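Local coordinates for ribonuclease T2 (Homo sapiens, PDB 3T0O), which cleaves single-stranded RNA, preferentially between purine and uridine residues, and degrades microbial RNA to fragments that are sensed by TLR8 in innate immunity, at residues Leu121-Asn124 with Ser125-Lys129. Residues are numbered along the deposited sequence; the frame is centred on the assembly and turned at random.
Sequences LDLN and SVLLK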
ATOM      1  N   LEU A 121     -11.596  -0.370  -2.119  1.00 11.88           N
ATOM      2  CA  LEU A 121     -11.417  -0.358  -0.701  1.00 10.84           C
ATOM      3  C   LEU A 121     -11.596   1.039  -0.103  1.00 11.28           C
ATOM      4  O   LEU A 121     -12.166   1.248   0.999  1.00 10.24           O
ATOM      5  CB  LEU A 121     -10.005  -0.832  -0.376  1.00 12.07           C
ATOM      6  CG  LEU A 121      -9.916  -2.315  -0.732  1.00 15.09           C
ATOM      7  CD1 LEU A 121      -8.409  -2.680  -0.674  1.00 15.81           C
ATOM      8  CD2 LEU A 121     -10.723  -3.235   0.241  1.00 17.81           C
ATOM      9  N   ASP A 122     -11.140   2.055  -0.884  1.00 10.61           N
ATOM     10  CA  ASP A 122     -11.215   3.445  -0.426  1.00  9.66           C
ATOM     11  C   ASP A 122     -10.890   3.686   1.030  1.00 10.27           C
ATOM     12  O   ASP A 122     -11.688   4.247   1.787  1.00 11.65           O
ATOM     13  CB  ASP A 122     -12.507   4.101  -0.857  1.00 11.42           C
ATOM     14  CG  ASP A 122     -12.368   5.659  -0.878  1.00 12.02           C
ATOM     15  OD1 ASP A 122     -11.272   6.171  -0.524  1.00 15.53           O
ATOM     16  OD2 ASP A 122     -13.388   6.252  -1.271  1.00 17.63           O
ATOM     17  N   LEU A 123      -9.674   3.264   1.367  1.00  9.52           N
ATOM     18  CA  LEU A 123      -9.198   3.432   2.727  1.00  9.05           C
ATOM     19  C   LEU A 123      -9.194   4.876   3.180  1.00 10.25           C
ATOM     20  O   LEU A 123      -9.528   5.143   4.294  1.00 10.70           O
ATOM     21  CB  LEU A 123      -7.792   2.809   2.792  1.00 10.22           C
ATOM     22  CG  LEU A 123      -7.022   3.152   4.083  1.00  9.57           C
ATOM     23  CD1 LEU A 123      -7.655   2.438   5.322  1.00 11.31           C
ATOM     24  CD2 LEU A 123      -5.576   2.672   3.845  1.00 12.26           C
ATOM     25  N   ASN A 124      -8.893   5.785   2.283  1.00 10.95           N
ATOM     26  CA  ASN A 124      -8.917   7.183   2.618  1.00 11.19           C
ATOM     27  C   ASN A 124     -10.304   7.658   3.073  1.00 11.65           C
ATOM     28  O   ASN A 124     -10.400   8.327   4.132  1.00 12.95           O
ATOM     29  CB  ASN A 124      -8.448   7.982   1.460  1.00 12.69           C
ATOM     30  CG  ASN A 124      -6.985   7.893   1.333  1.00 11.95           C
ATOM     31  OD1 ASN A 124      -6.295   8.453   2.191  1.00 13.39           O
ATOM     32  ND2 ASN A 124      -6.492   7.268   0.258  1.00 13.82           N
ATOM     33  N   SER A 125     -11.343   7.302   2.340  1.00 10.87           N
ATOM     34  CA  SER A 125     -12.687   7.753   2.750  1.00 11.69           C
ATOM     35  C   SER A 125     -13.093   7.040   4.009  1.00 12.46           C
ATOM     36  O   SER A 125     -13.759   7.655   4.829  1.00 15.34           O
ATOM     37  CB  SER A 125     -13.728   7.501   1.662  1.00 14.19           C
ATOM     38  OG  SER A 125     -13.402   8.343   0.588  1.00 17.93           O
ATOM     39  N   VAL A 126     -12.722   5.784   4.144  1.00 12.62           N
ATOM     40  CA  VAL A 126     -13.082   5.015   5.329  1.00 13.77           C
ATOM     41  C   VAL A 126     -12.569   5.673   6.593  1.00 12.20           C
ATOM     42  O   VAL A 126     -13.347   5.908   7.560  1.00 15.58           O
ATOM     43  CB  VAL A 126     -12.586   3.620   5.179  1.00 13.23           C
ATOM     44  CG1 VAL A 126     -12.591   2.856   6.452  1.00 16.46           C
ATOM     45  CG2 VAL A 126     -13.436   2.945   4.122  1.00 17.41           C
ATOM     46  N   LEU A 127     -11.267   6.039   6.555  1.00 11.84           N
ATOM     47  CA  LEU A 127     -10.694   6.616   7.747  1.00 12.27           C
ATOM     48  C   LEU A 127     -11.368   7.941   8.053  1.00 12.37           C
ATOM     49  O   LEU A 127     -11.701   8.230   9.218  1.00 14.10           O
ATOM     50  CB  LEU A 127      -9.161   6.818   7.533  1.00 10.88           C
ATOM     51  CG  LEU A 127      -8.454   5.484   7.654  1.00 11.22           C
ATOM     52  CD1 LEU A 127      -6.980   5.778   7.136  1.00 14.69           C
ATOM     53  CD2 LEU A 127      -8.399   4.900   9.045  1.00 13.92           C
ATOM     54  N   LEU A 128     -11.506   8.791   7.024  1.00 11.28           N
ATOM     55  CA  LEU A 128     -12.073  10.113   7.291  1.00 13.70           C
ATOM     56  C   LEU A 128     -13.475  10.032   7.812  1.00 14.67           C
ATOM     57  O   LEU A 128     -13.811  10.810   8.701  1.00 17.43           O
ATOM     58  CB  LEU A 128     -11.990  10.989   6.045  1.00 14.25           C
ATOM     59  CG  LEU A 128     -10.552  11.346   5.716  1.00 16.42           C
ATOM     60  CD1 LEU A 128     -10.516  11.955   4.285  1.00 19.28           C
ATOM     61  CD2 LEU A 128      -9.907  12.241   6.803  1.00 19.10           C
ATOM     62  N   LYS A 129     -14.284   9.104   7.287  1.00 13.62           N
ATOM     63  CA  LYS A 129     -15.665   8.958   7.772  1.00 15.80           C
ATOM     64  C   LYS A 129     -15.699   8.523   9.211  1.00 16.94           C
ATOM     65  O   LYS A 129     -16.669   8.869   9.946  1.00 18.49           O
ATOM     66  CB  LYS A 129     -16.379   7.920   6.888  1.00 14.64           C
ATOM     67  CG  LYS A 129     -17.784   7.755   7.340  1.00 15.62           C
ATOM     68  CD  LYS A 129     -18.553   7.062   6.305  1.00 16.96           C
ATOM     69  CE  LYS A 129     -19.980   6.956   6.773  1.00 22.33           C
ATOM     70  NZ  LYS A 129     -20.728   6.371   5.675  1.00 25.80           N
TER
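At the start of the junction, the carbonyl oxygen of Leu-121 meets a methyl of Val-126, O to CG2 3.8 Å, and also accepts a hydrogen bond from the hydroxyl of Tyr-152. Asp-122 then breaks the helical path with a positive phi of 40° and serves as N-cap of helix 123-129. With CG anti to the backbone N (chi1 -158°), its carboxylate reaches forward to Ser-125 in the first turn and grips it twice: OD1 accepts from the Ser-125 backbone N at 3.1 Å, while OD2 accepts from Ser-125 OG at 2.8 Å. Both donors stand above the carboxylate plane, the amide by 65°. The negative group would be expected to suit the positive end of the helix dipole. Here is N-capping at work between consecutive helices: 107-121 ends and 123-129 begins around a single residue, within the alpha/beta fold of the RNase T2 family. The Asp-122 carbonyl opens the regular pattern, O receiving Val-126 N at 3.0 Å in the carbonyl plane. On the buried side Leu-123 sets CD1 against Leu-127 CD1 at 3.9 Å, the two side chains crossing at a slant, and both also touch Trp-38. The Leu-123 carbonyl O accepts from Leu-127 N. Asn-124 O takes Leu-128 N at 3.1 Å, and Leu-128 CG lies beside that same oxygen; the Asn-124 side chain packs on Tyr-37, and its amide OD1 accepts from the backbone N of Trp-38.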